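PDB 4RU4: tail spike protein gp49, which probably cleaves the O-specific polysaccharide of Pseudomonas as a lyase, serving as the phage tailspike that degrades the host cell envelope during virus entry. Local coordinates for residues 21-26 against 32-37; 254-259 against 271-276; 499-504 against 508-513; 517-522 against 530-535. All blocks are in the same frame, centred on the assembly; numbering follows the deposited sequence.

The four contacts follow one another along an elongated chain, and their chemistry changes with their place in it. Contacts 2 and 3 are buried and made by apolar side chains: contact 2 joins two walls of the parallel beta-helix, and contact 3, about 41 Å away between centres, closes the far end of the parallel strands. Contacts 1 and 4 lie near the surface at opposite ends, their centres about 93 Å apart. Contact 1 is polar, one arginine gripping a backbone carbonyl directly and another through water, whereas contact 4 packs valines and an alanine between two sheets of the Ig-like domain. Contacts 3 and 4 share strand 510-522, which runs from one packing environment into the other.

Contact 1 (21-26 against 32-37); sequences GAVGDG and SERYAT. With EDO (1,2-ethanediol), chain C.
Arg-34 bridges to Gly-21 and Val-23 in a polar surface contact between a loop and the end of a short 3-10 turn with the loop after it, in the N-terminal region before helix 38-44. The backbones stay apart, Gly-21 CA lying 10.2 Å from Arg-34 CA, and the long side chain crosses the interval. Straight at chi2, it bends at chi3 (-143°), which brings the guanidinium beside Gly-21 O. NH1 donates to that oxygen over 2.8 Å, with an N-H...O angle of 154°; the donor lies in the carbonyl plane on a lone pair, although the oxygen sits slightly out of the guanidinium plane. A water bridges Arg-34 NH2 (2.8 Å) to Ala-22 O (2.7 Å). Val-23 and the arginine run alongside in opposing directions, Val-23 CG2 lying 3.7 Å from Arg-34 NH2. In the crystal, Arg-34 NE also makes an almost straight bond of 2.9 Å to O1 of a 1,2-ethanediol. Ile-55 of helix 55-65 touches the arginine, and Asp-56 accepts from the backbone of Val-23 and Gly-24. With neutral carbonyl, water and diol oxygens as its partners here, the guanidinium works by directional hydrogen bonds, without a salt bridge across the contact.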
loop_
_atom_site.group_PDB
_atom_site.type_symbol
_atom_site.label_atom_id
_atom_site.label_comp_id
_atom_site.label_asym_id
_atom_site.label_seq_id
_atom_site.Cartn_x
_atom_site.Cartn_y
_atom_site.Cartn_z
ATOM N N GLY B 21 4.675 -28.473 -38.577
ATOM C CA GLY B 21 4.523 -27.952 -39.926
ATOM C C GLY B 21 4.194 -26.475 -40.100
ATOM O O GLY B 21 3.965 -26.038 -41.216
ATOM N N ALA B 22 4.195 -25.697 -39.016
ATOM C CA ALA B 22 3.907 -24.266 -39.094
ATOM C C ALA B 22 4.852 -23.519 -40.043
ATOM O O ALA B 22 6.014 -23.928 -40.249
ATOM C CB ALA B 22 4.001 -23.637 -37.687
ATOM N N VAL B 23 4.366 -22.400 -40.581
ATOM C CA VAL B 23 5.219 -21.502 -41.360
ATOM C C VAL B 23 5.573 -20.251 -40.532
ATOM O O VAL B 23 6.745 -19.951 -40.322
ATOM C CB VAL B 23 4.540 -21.075 -42.671
ATOM C CG1 VAL B 23 5.500 -20.218 -43.525
ATOM C CG2 VAL B 23 4.079 -22.300 -43.442
ATOM N N GLY B 24 4.555 -19.520 -40.070
ATOM C CA GLY B 24 4.785 -18.371 -39.209
ATOM C C GLY B 24 5.557 -17.224 -39.847
ATOM O O GLY B 24 6.282 -16.492 -39.158
ATOM N N ASP B 25 5.406 -17.054 -41.156
ATOM C CA ASP B 25 6.090 -15.954 -41.845
ATOM C C ASP B 25 5.217 -14.703 -42.035
ATOM O O ASP B 25 5.613 -13.770 -42.726
ATOM C CB ASP B 25 6.659 -16.416 -43.195
ATOM C CG ASP B 25 5.582 -16.790 -44.202
ATOM O OD1 ASP B 25 4.359 -16.593 -43.947
ATOM O OD2 ASP B 25 5.979 -17.275 -45.284
ATOM N N GLY B 26 4.027 -14.703 -41.446
ATOM C CA GLY B 26 3.126 -13.566 -41.554
ATOM C C GLY B 26 2.168 -13.586 -42.736
ATOM O O GLY B 26 1.290 -12.746 -42.835
ATOM N N SER B 32 -4.420 -26.253 -48.511
ATOM C CA SER B 32 -4.423 -26.563 -49.944
ATOM C C SER B 32 -3.053 -26.338 -50.616
ATOM O O SER B 32 -2.747 -26.961 -51.617
ATOM C CB SER B 32 -5.525 -25.782 -50.656
ATOM O OG SER B 32 -5.392 -24.398 -50.406
ATOM N N GLU B 33 -2.217 -25.480 -50.046
ATOM C CA GLU B 33 -0.843 -25.351 -50.536
ATOM C C GLU B 33 -0.045 -26.645 -50.420
ATOM O O GLU B 33 0.910 -26.853 -51.159
ATOM C CB GLU B 33 -0.091 -24.226 -49.818
ATOM C CG GLU B 33 -0.534 -22.840 -50.244
ATOM C CD GLU B 33 0.272 -21.715 -49.580
ATOM O OE1 GLU B 33 1.216 -22.014 -48.809
ATOM O OE2 GLU B 33 -0.054 -20.531 -49.848
ATOM N N ARG B 34 -0.435 -27.519 -49.500
ATOM C CA ARG B 34 0.347 -28.722 -49.242
ATOM C C ARG B 34 -0.371 -30.013 -49.541
ATOM O O ARG B 34 0.274 -31.016 -49.829
ATOM C CB ARG B 34 0.769 -28.776 -47.773
ATOM C CG ARG B 34 2.165 -28.376 -47.558
ATOM C CD ARG B 34 2.507 -28.337 -46.094
ATOM N NE ARG B 34 3.394 -27.212 -45.895
ATOM C CZ ARG B 34 3.868 -26.815 -44.723
ATOM N NH1 ARG B 34 3.553 -27.464 -43.610
ATOM N NH2 ARG B 34 4.673 -25.766 -44.684
ATOM N N TYR B 35 -1.692 -30.017 -49.392
ATOM C CA TYR B 35 -2.444 -31.255 -49.535
ATOM C C TYR B 35 -3.469 -31.087 -50.627
ATOM O O TYR B 35 -4.191 -30.092 -50.666
ATOM C CB TYR B 35 -3.120 -31.640 -48.199
ATOM C CG TYR B 35 -2.095 -31.711 -47.117
ATOM C CD1 TYR B 35 -1.231 -32.796 -47.044
ATOM C CD2 TYR B 35 -1.920 -30.658 -46.234
ATOM C CE1 TYR B 35 -0.236 -32.853 -46.086
ATOM C CE2 TYR B 35 -0.935 -30.697 -45.271
ATOM C CZ TYR B 35 -0.097 -31.798 -45.208
ATOM O OH TYR B 35 0.881 -31.851 -44.259
ATOM N N ALA B 36 -3.526 -32.073 -51.513
ATOM C CA ALA B 36 -4.470 -32.072 -52.613
ATOM C C ALA B 36 -5.900 -32.363 -52.131
ATOM O O ALA B 36 -6.867 -31.906 -52.734
ATOM C CB ALA B 36 -4.031 -33.098 -53.669
ATOM N N THR B 37 -6.040 -33.125 -51.047
ATOM C CA THR B 37 -7.369 -33.551 -50.600
ATOM C C THR B 37 -7.523 -33.365 -49.090
ATOM O O THR B 37 -6.531 -33.353 -48.338
ATOM C CB THR B 37 -7.649 -35.053 -50.920
ATOM O OG1 THR B 37 -6.892 -35.883 -50.022
ATOM C CG2 THR B 37 -7.278 -35.414 -52.382
HETATM C C1 EDO C . 3.408 -24.407 -48.487
HETATM O O1 EDO C . 4.063 -25.666 -48.274
HETATM C C2 EDO C . 3.668 -23.456 -47.325
HETATM O O2 EDO C . 4.988 -22.904 -47.415
HETATM O O HOH W 1 6.481 -25.156 -42.638
#

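Contact 2 (254-259 against 271-276); sequences AKITNS and YGIIFG. With EDO (1,2-ethanediol), chain S; EDO (1,2-ethanediol), chain U.
Ile-256 packs against Ile-273 and Phe-275 in the interior of the pectin lyase-like domain, where parallel strands coil into a beta-helix. Aliphatic contact comes first. Ile-256 and Ile-273 meet end-on, the CG2 methyl of Ile-256 lying 4.1 Å from CD1 of Ile-273. With CG1 of Ile-256 opposite the backbone N (chi1 176°), CG2 is the branch that faces Ile-273. Ile-273 also offers its CG2, so the single methyl of Ile-256 meets both branches of its partner.

Aromatic contact is the second kind. The Phe-275 ring reaches across with CZ 4.2 Å from Ile-256 CG2, an oblique approach. At the edge of the same ring, CE2 lies 3.9 Å from Ala-254 O. The methyl of Ala-254 adds a plain apolar contact, CB to Phe-275 CE2 at 4.2 Å. Ala-254 and Ile-256 thus meet neighbouring atoms, CE2 and CZ, of the ring. No hydrogen bond links the two segments, and the contact rests on apolar packing between buried residues.

Phe-248 of strand 247-249 joins the cluster, its ring meeting that of Phe-275 with the planes about 25° apart while also touching Ala-254 and Ile-256. Strand 254-257 lies between the parallel strands 232-234 and 281-284, and strand 271-276 between 247-249 and 296-298, so the contact spans two walls of the coil.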
loop_
_atom_site.group_PDB
_atom_site.type_symbol
_atom_site.label_atom_id
_atom_site.label_comp_id
_atom_site.label_asym_id
_atom_site.label_seq_id
_atom_site.Cartn_x
_atom_site.Cartn_y
_atom_site.Cartn_z
ATOM N N ALA B 254 -6.947 -17.296 -10.376
ATOM C CA ALA B 254 -6.418 -16.881 -11.672
ATOM C C ALA B 254 -5.489 -15.695 -11.445
ATOM O O ALA B 254 -5.870 -14.735 -10.781
ATOM C CB ALA B 254 -7.548 -16.478 -12.598
ATOM N N LYS B 255 -4.276 -15.743 -12.001
ATOM C CA LYS B 255 -3.388 -14.585 -11.903
ATOM C C LYS B 255 -2.898 -14.155 -13.284
ATOM O O LYS B 255 -2.351 -14.974 -14.028
ATOM C CB LYS B 255 -2.193 -14.887 -11.001
ATOM C CG LYS B 255 -2.546 -14.985 -9.504
ATOM C CD LYS B 255 -1.292 -15.078 -8.632
ATOM C CE LYS B 255 -1.657 -14.964 -7.162
ATOM N NZ LYS B 255 -1.441 -16.236 -6.464
ATOM N N ILE B 256 -3.079 -12.876 -13.612
ATOM C CA ILE B 256 -2.437 -12.310 -14.794
ATOM C C ILE B 256 -1.437 -11.262 -14.330
ATOM O O ILE B 256 -1.789 -10.365 -13.549
ATOM C CB ILE B 256 -3.412 -11.709 -15.795
ATOM C CG1 ILE B 256 -2.639 -11.043 -16.955
ATOM C CG2 ILE B 256 -4.364 -10.670 -15.140
ATOM C CD1 ILE B 256 -3.504 -10.865 -18.208
ATOM N N THR B 257 -0.195 -11.377 -14.798
ATOM C CA THR B 257 0.890 -10.517 -14.285
ATOM C C THR B 257 1.731 -9.937 -15.435
ATOM O O THR B 257 1.884 -10.573 -16.491
ATOM C CB THR B 257 1.832 -11.317 -13.359
ATOM O OG1 THR B 257 2.216 -12.540 -14.025
ATOM C CG2 THR B 257 1.119 -11.665 -12.035
ATOM N N ASN B 258 2.296 -8.748 -15.225
ATOM C CA ASN B 258 3.310 -8.222 -16.165
ATOM C C ASN B 258 2.854 -8.163 -17.642
ATOM O O ASN B 258 3.657 -8.353 -18.574
ATOM C CB ASN B 258 4.576 -9.066 -16.036
ATOM C CG ASN B 258 4.939 -9.346 -14.571
ATOM O OD1 ASN B 258 4.976 -8.424 -13.759
ATOM N ND2 ASN B 258 5.178 -10.627 -14.226
ATOM N N SER B 259 1.571 -7.877 -17.857
ATOM C CA SER B 259 0.982 -7.981 -19.193
ATOM C C SER B 259 0.439 -6.643 -19.690
ATOM O O SER B 259 0.085 -5.780 -18.892
ATOM C CB SER B 259 -0.116 -9.065 -19.208
ATOM O OG SER B 259 0.470 -10.302 -18.827
ATOM N N TYR B 271 -14.364 -4.859 -22.339
ATOM C CA TYR B 271 -13.466 -5.035 -21.198
ATOM C C TYR B 271 -12.019 -5.281 -21.608
ATOM O O TYR B 271 -11.749 -5.851 -22.660
ATOM C CB TYR B 271 -13.870 -6.262 -20.389
ATOM C CG TYR B 271 -15.303 -6.323 -19.947
ATOM C CD1 TYR B 271 -15.792 -5.416 -19.031
ATOM C CD2 TYR B 271 -16.162 -7.314 -20.419
ATOM C CE1 TYR B 271 -17.113 -5.466 -18.583
ATOM C CE2 TYR B 271 -17.491 -7.375 -19.978
ATOM C CZ TYR B 271 -17.952 -6.437 -19.056
ATOM O OH TYR B 271 -19.250 -6.453 -18.594
ATOM N N GLY B 272 -11.091 -4.902 -20.736
ATOM C CA GLY B 272 -9.677 -5.226 -20.956
ATOM C C GLY B 272 -9.436 -6.621 -20.384
ATOM O O GLY B 272 -9.293 -7.580 -21.125
ATOM N N ILE B 273 -9.394 -6.712 -19.053
ATOM C CA ILE B 273 -9.352 -7.991 -18.329
ATOM C C ILE B 273 -10.626 -8.090 -17.497
ATOM O O ILE B 273 -10.968 -7.151 -16.763
ATOM C CB ILE B 273 -8.161 -8.031 -17.342
ATOM C CG1 ILE B 273 -6.853 -7.755 -18.064
ATOM C CG2 ILE B 273 -8.060 -9.395 -16.636
ATOM C CD1 ILE B 273 -5.669 -7.286 -17.109
ATOM N N ILE B 274 -11.342 -9.203 -17.611
ATOM C CA ILE B 274 -12.524 -9.397 -16.794
ATOM C C ILE B 274 -12.459 -10.713 -16.025
ATOM O O ILE B 274 -12.094 -11.780 -16.572
ATOM C CB ILE B 274 -13.861 -9.273 -17.588
ATOM C CG1 ILE B 274 -15.038 -9.650 -16.668
ATOM C CG2 ILE B 274 -13.833 -10.141 -18.861
ATOM C CD1 ILE B 274 -16.328 -9.047 -17.023
ATOM N N PHE B 275 -12.792 -10.616 -14.742
ATOM C CA PHE B 275 -12.873 -11.788 -13.868
ATOM C C PHE B 275 -14.351 -12.048 -13.642
ATOM O O PHE B 275 -14.995 -11.287 -12.915
ATOM C CB PHE B 275 -12.170 -11.532 -12.519
ATOM C CG PHE B 275 -10.654 -11.393 -12.619
ATOM C CD1 PHE B 275 -10.074 -10.182 -12.956
ATOM C CD2 PHE B 275 -9.816 -12.463 -12.352
ATOM C CE1 PHE B 275 -8.683 -10.046 -13.046
ATOM C CE2 PHE B 275 -8.424 -12.333 -12.431
ATOM C CZ PHE B 275 -7.871 -11.104 -12.796
ATOM N N GLY B 276 -14.894 -13.080 -14.293
ATOM C CA GLY B 276 -16.303 -13.413 -14.156
ATOM C C GLY B 276 -16.435 -14.594 -13.213
ATOM O O GLY B 276 -15.822 -15.651 -13.439
HETATM C C1 EDO S . 3.760 -7.038 -21.678
HETATM O O1 EDO S . 4.351 -6.472 -20.506
HETATM C C2 EDO S . 4.831 -7.272 -22.723
HETATM O O2 EDO S . 5.938 -7.888 -22.083
HETATM C C1 EDO U . -21.674 -9.178 -15.183
HETATM O O1 EDO U . -23.088 -9.057 -15.351
HETATM C C2 EDO U . -21.020 -9.165 -16.559
HETATM O O2 EDO U . -19.605 -9.119 -16.432
#

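Contact 3 (499-504 against 508-513); sequences ASAAGG and APMRMP
Met-512 reaches across to Ala-499 with its terminal methyl, and it can be followed atom by atom. From CB, the chain sets CG opposite the carbonyl carbon and beside the backbone N. It then bends at chi2, -75°, and again about the CG-SD bond, which turns CE toward the facing strand. Neither CB, CG nor SD comes within 4.2 Å of segment 499-504; CE alone makes the touch, 4.2 Å from Ala-499 CB.

Two residues earlier Met-510 makes a like contact with a straight side chain. It is extended beyond CG (chi2 177°), and its CE approaches Ala-501 CB at 4.4 Å. One bent and one extended methionine thus meet the alanine methyls of the facing strand. Where the segments draw together, Gly-504 O lies 3.3 Å from Ala-508 N, but the angle is too poor for a hydrogen bond; Ala-508 CB lies 3.8 Å from the same oxygen.

The end-to-end directions are 164° apart, so the chain reverses between the segments. This is the C-terminal end of the beta-helix's parallel strands, where the chain leaves strand 497-501, outermost in its parallel sheet within this chain and beside 468-474, and turns into strand 510-522. The latter pairs in parallel with 484-487 and antiparallel with 590-600, and Met-512 also packs on Leu-498, Val-486 and Tyr-540.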
loop_
_atom_site.group_PDB
_atom_site.type_symbol
_atom_site.label_atom_id
_atom_site.label_comp_id
_atom_site.label_asym_id
_atom_site.label_seq_id
_atom_site.Cartn_x
_atom_site.Cartn_y
_atom_site.Cartn_z
ATOM N N ALA B 499 -22.948 19.515 5.749
ATOM C CA ALA B 499 -23.781 18.408 5.353
ATOM C C ALA B 499 -25.229 18.823 5.188
ATOM O O ALA B 499 -25.879 19.222 6.148
ATOM C CB ALA B 499 -23.659 17.267 6.386
ATOM N N SER B 500 -25.726 18.779 3.959
ATOM C CA SER B 500 -27.157 18.841 3.756
ATOM C C SER B 500 -27.664 17.448 4.061
ATOM O O SER B 500 -27.175 16.467 3.504
ATOM C CB SER B 500 -27.496 19.243 2.317
ATOM O OG SER B 500 -27.206 20.611 2.125
ATOM N N ALA B 501 -28.621 17.354 4.974
ATOM C CA ALA B 501 -29.103 16.044 5.411
ATOM C C ALA B 501 -30.616 16.032 5.518
ATOM O O ALA B 501 -31.187 16.839 6.264
ATOM C CB ALA B 501 -28.497 15.663 6.757
ATOM N N ALA B 502 -31.255 15.110 4.802
ATOM C CA ALA B 502 -32.713 15.026 4.817
ATOM C C ALA B 502 -33.202 13.818 5.628
ATOM O O ALA B 502 -32.509 12.798 5.731
ATOM C CB ALA B 502 -33.253 14.987 3.406
ATOM N N GLY B 503 -34.399 13.937 6.196
ATOM C CA GLY B 503 -35.032 12.812 6.874
ATOM C C GLY B 503 -34.171 12.155 7.942
ATOM O O GLY B 503 -33.637 12.834 8.827
ATOM N N GLY B 504 -34.011 10.833 7.857
ATOM C CA GLY B 504 -33.245 10.123 8.875
ATOM C C GLY B 504 -31.764 10.477 8.927
ATOM O O GLY B 504 -31.117 10.270 9.952
ATOM N N ALA B 508 -29.506 11.592 12.471
ATOM C CA ALA B 508 -28.430 10.642 12.771
ATOM C C ALA B 508 -27.478 11.199 13.825
ATOM O O ALA B 508 -27.344 12.416 13.945
ATOM C CB ALA B 508 -27.646 10.352 11.490
ATOM N N PRO B 509 -26.801 10.324 14.589
ATOM C CA PRO B 509 -25.775 10.849 15.505
ATOM C C PRO B 509 -24.638 11.448 14.667
ATOM O O PRO B 509 -24.039 10.722 13.874
ATOM C CB PRO B 509 -25.274 9.604 16.226
ATOM C CG PRO B 509 -26.371 8.569 16.039
ATOM C CD PRO B 509 -26.891 8.860 14.664
ATOM N N MET B 510 -24.353 12.737 14.851
ATOM C CA MET B 510 -23.397 13.448 14.018
ATOM C C MET B 510 -22.153 13.837 14.773
ATOM O O MET B 510 -22.232 14.167 15.950
ATOM C CB MET B 510 -24.004 14.762 13.519
ATOM C CG MET B 510 -25.078 14.588 12.494
ATOM S SD MET B 510 -25.716 16.225 12.099
ATOM C CE MET B 510 -26.984 15.740 10.930
ATOM N N ARG B 511 -21.020 13.820 14.070
ATOM C CA ARG B 511 -19.812 14.514 14.498
ATOM C C ARG B 511 -19.421 15.517 13.406
ATOM O O ARG B 511 -19.295 15.135 12.241
ATOM C CB ARG B 511 -18.672 13.509 14.763
ATOM C CG ARG B 511 -17.421 14.128 15.333
ATOM C CD ARG B 511 -16.281 13.114 15.441
ATOM N NE ARG B 511 -16.696 11.898 16.084
ATOM C CZ ARG B 511 -16.261 10.677 15.771
ATOM N NH1 ARG B 511 -15.321 10.457 14.847
ATOM N NH2 ARG B 511 -16.755 9.664 16.444
ATOM N N MET B 512 -19.303 16.804 13.767
ATOM C CA MET B 512 -18.996 17.878 12.810
ATOM C C MET B 512 -17.863 18.725 13.385
ATOM O O MET B 512 -17.738 18.841 14.614
ATOM C CB MET B 512 -20.228 18.764 12.527
ATOM C CG MET B 512 -21.390 18.013 11.867
ATOM S SD MET B 512 -21.037 17.686 10.133
ATOM C CE MET B 512 -21.797 16.078 9.910
ATOM N N PRO B 513 -17.023 19.295 12.510
ATOM C CA PRO B 513 -15.761 19.919 12.942
ATOM C C PRO B 513 -15.992 21.123 13.848
ATOM O O PRO B 513 -17.058 21.746 13.782
ATOM C CB PRO B 513 -15.125 20.398 11.624
ATOM C CG PRO B 513 -15.811 19.602 10.523
ATOM C CD PRO B 513 -17.192 19.311 11.040
#

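Contact 4 (517-522 against 530-535); sequences GRVQVT and VTAPVT
Val-530 opens the second segment by packing on Val-521 and on the backbone of Thr-522. Its CG1 lies 3.7 Å from Val-521 CG2, and the two side chains cross obliquely; both methyls occupy the position between backbone N and carbonyl carbon (chi1 52° for Val-530 CG1). The other branch, CG2, stands opposite its own backbone N and turns to the carbonyl of Thr-522, with 3.4 Å from Val-530 CG2 to Thr-522 O. Next to point inward is Ala-532. Its single methyl sits between two valines, with CB 3.8 Å from Val-519 CG1 and 3.9 Å from Val-521 CG1.

This is the face-to-face packing of a beta-sandwich, as expected of an Ig-like domain: the strand axes come no nearer than 7.1 Å, run 149° apart, and share no hydrogen bond. Strand 510-522 pairs instead with 590-600, and strand 529-535 with 572-578, whose Leu-575 and Leu-577 extend the apolar layer.

Farther along, Val-534 presents CG2 to Val-519 CG2 at 4.1 Å. Val-519 thereby divides its branches, CG1 to the alanine and CG2 to this valine. Trp-595 and Leu-575 also touch Val-534. Arg-518 forms a salt bridge with Asp-552 of its own chain, and hydrogen bonds to Thr-568 and Pro-544 O of the third subunit.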
loop_
_atom_site.group_PDB
_atom_site.type_symbol
_atom_site.label_atom_id
_atom_site.label_comp_id
_atom_site.label_asym_id
_atom_site.label_seq_id
_atom_site.Cartn_x
_atom_site.Cartn_y
_atom_site.Cartn_z
ATOM N N GLY B 517 -13.045 31.133 17.886
ATOM C CA GLY B 517 -12.202 32.313 17.774
ATOM C C GLY B 517 -12.331 33.187 19.001
ATOM O O GLY B 517 -13.046 32.834 19.967
ATOM N N ARG B 518 -11.635 34.320 18.974
ATOM C CA ARG B 518 -11.652 35.284 20.069
ATOM C C ARG B 518 -12.184 36.597 19.505
ATOM O O ARG B 518 -11.577 37.178 18.604
ATOM C CB ARG B 518 -10.246 35.475 20.665
ATOM C CG ARG B 518 -9.645 34.185 21.273
ATOM C CD ARG B 518 -8.131 34.234 21.416
ATOM N NE ARG B 518 -7.653 35.395 22.170
ATOM C CZ ARG B 518 -7.378 35.394 23.470
ATOM N NH1 ARG B 518 -7.551 34.291 24.190
ATOM N NH2 ARG B 518 -6.935 36.505 24.057
ATOM N N VAL B 519 -13.328 37.044 20.026
ATOM C CA VAL B 519 -13.957 38.284 19.572
ATOM C C VAL B 519 -13.933 39.356 20.662
ATOM O O VAL B 519 -14.433 39.143 21.769
ATOM C CB VAL B 519 -15.413 38.027 19.108
ATOM C CG1 VAL B 519 -16.121 39.358 18.769
ATOM C CG2 VAL B 519 -15.428 37.070 17.916
ATOM N N GLN B 520 -13.330 40.501 20.361
ATOM C CA GLN B 520 -13.230 41.552 21.357
ATOM C C GLN B 520 -14.556 42.302 21.472
ATOM O O GLN B 520 -15.190 42.603 20.455
ATOM C CB GLN B 520 -12.104 42.525 21.026
ATOM C CG GLN B 520 -12.011 43.658 22.014
ATOM C CD GLN B 520 -10.792 44.495 21.791
ATOM O OE1 GLN B 520 -9.697 44.136 22.210
ATOM N NE2 GLN B 520 -10.963 45.603 21.103
ATOM N N VAL B 521 -14.990 42.581 22.703
ATOM C CA VAL B 521 -16.130 43.471 22.935
ATOM C C VAL B 521 -15.742 44.531 23.969
ATOM O O VAL B 521 -14.968 44.265 24.862
ATOM C CB VAL B 521 -17.412 42.731 23.411
ATOM C CG1 VAL B 521 -17.876 41.708 22.361
ATOM C CG2 VAL B 521 -17.205 42.051 24.786
ATOM N N THR B 522 -16.291 45.727 23.828
ATOM C CA THR B 522 -16.066 46.787 24.806
ATOM C C THR B 522 -17.389 47.114 25.484
ATOM O O THR B 522 -18.408 47.380 24.814
ATOM C CB THR B 522 -15.505 48.039 24.131
ATOM O OG1 THR B 522 -14.302 47.688 23.429
ATOM C CG2 THR B 522 -15.209 49.141 25.168
ATOM N N VAL B 530 -23.186 43.747 26.135
ATOM C CA VAL B 530 -22.585 44.073 24.842
ATOM C C VAL B 530 -22.584 42.770 24.060
ATOM O O VAL B 530 -22.402 41.712 24.635
ATOM C CB VAL B 530 -21.159 44.696 24.981
ATOM C CG1 VAL B 530 -20.241 43.834 25.841
ATOM C CG2 VAL B 530 -20.551 44.991 23.606
ATOM N N THR B 531 -22.888 42.840 22.768
ATOM C CA THR B 531 -22.985 41.649 21.940
ATOM C C THR B 531 -22.160 41.831 20.686
ATOM O O THR B 531 -21.806 42.957 20.332
ATOM C CB THR B 531 -24.459 41.368 21.515
ATOM O OG1 THR B 531 -24.951 42.448 20.714
ATOM C CG2 THR B 531 -25.354 41.209 22.739
ATOM N N ALA B 532 -21.874 40.727 20.001
ATOM C CA ALA B 532 -21.148 40.771 18.737
ATOM C C ALA B 532 -21.528 39.550 17.909
ATOM O O ALA B 532 -21.545 38.427 18.404
ATOM C CB ALA B 532 -19.647 40.796 18.972
ATOM N N PRO B 533 -21.830 39.767 16.634
ATOM C CA PRO B 533 -22.277 38.629 15.839
ATOM C C PRO B 533 -21.099 37.845 15.284
ATOM O O PRO B 533 -20.019 38.398 15.051
ATOM C CB PRO B 533 -23.094 39.289 14.721
ATOM C CG PRO B 533 -22.426 40.612 14.517
ATOM C CD PRO B 533 -21.906 41.041 15.893
ATOM N N VAL B 534 -21.316 36.545 15.108
ATOM C CA VAL B 534 -20.350 35.648 14.490
ATOM C C VAL B 534 -21.080 34.908 13.374
ATOM O O VAL B 534 -22.212 34.488 13.563
ATOM C CB VAL B 534 -19.837 34.645 15.550
ATOM C CG1 VAL B 534 -19.278 33.405 14.919
ATOM C CG2 VAL B 534 -18.793 35.335 16.451
ATOM N N THR B 535 -20.460 34.788 12.201
ATOM C CA THR B 535 -20.985 33.918 11.154
ATOM C C THR B 535 -19.963 32.795 10.993
ATOM O O THR B 535 -18.805 33.069 10.726
ATOM C CB THR B 535 -21.122 34.674 9.809
ATOM O OG1 THR B 535 -22.005 35.787 9.959
ATOM C CG2 THR B 535 -21.648 33.755 8.709
#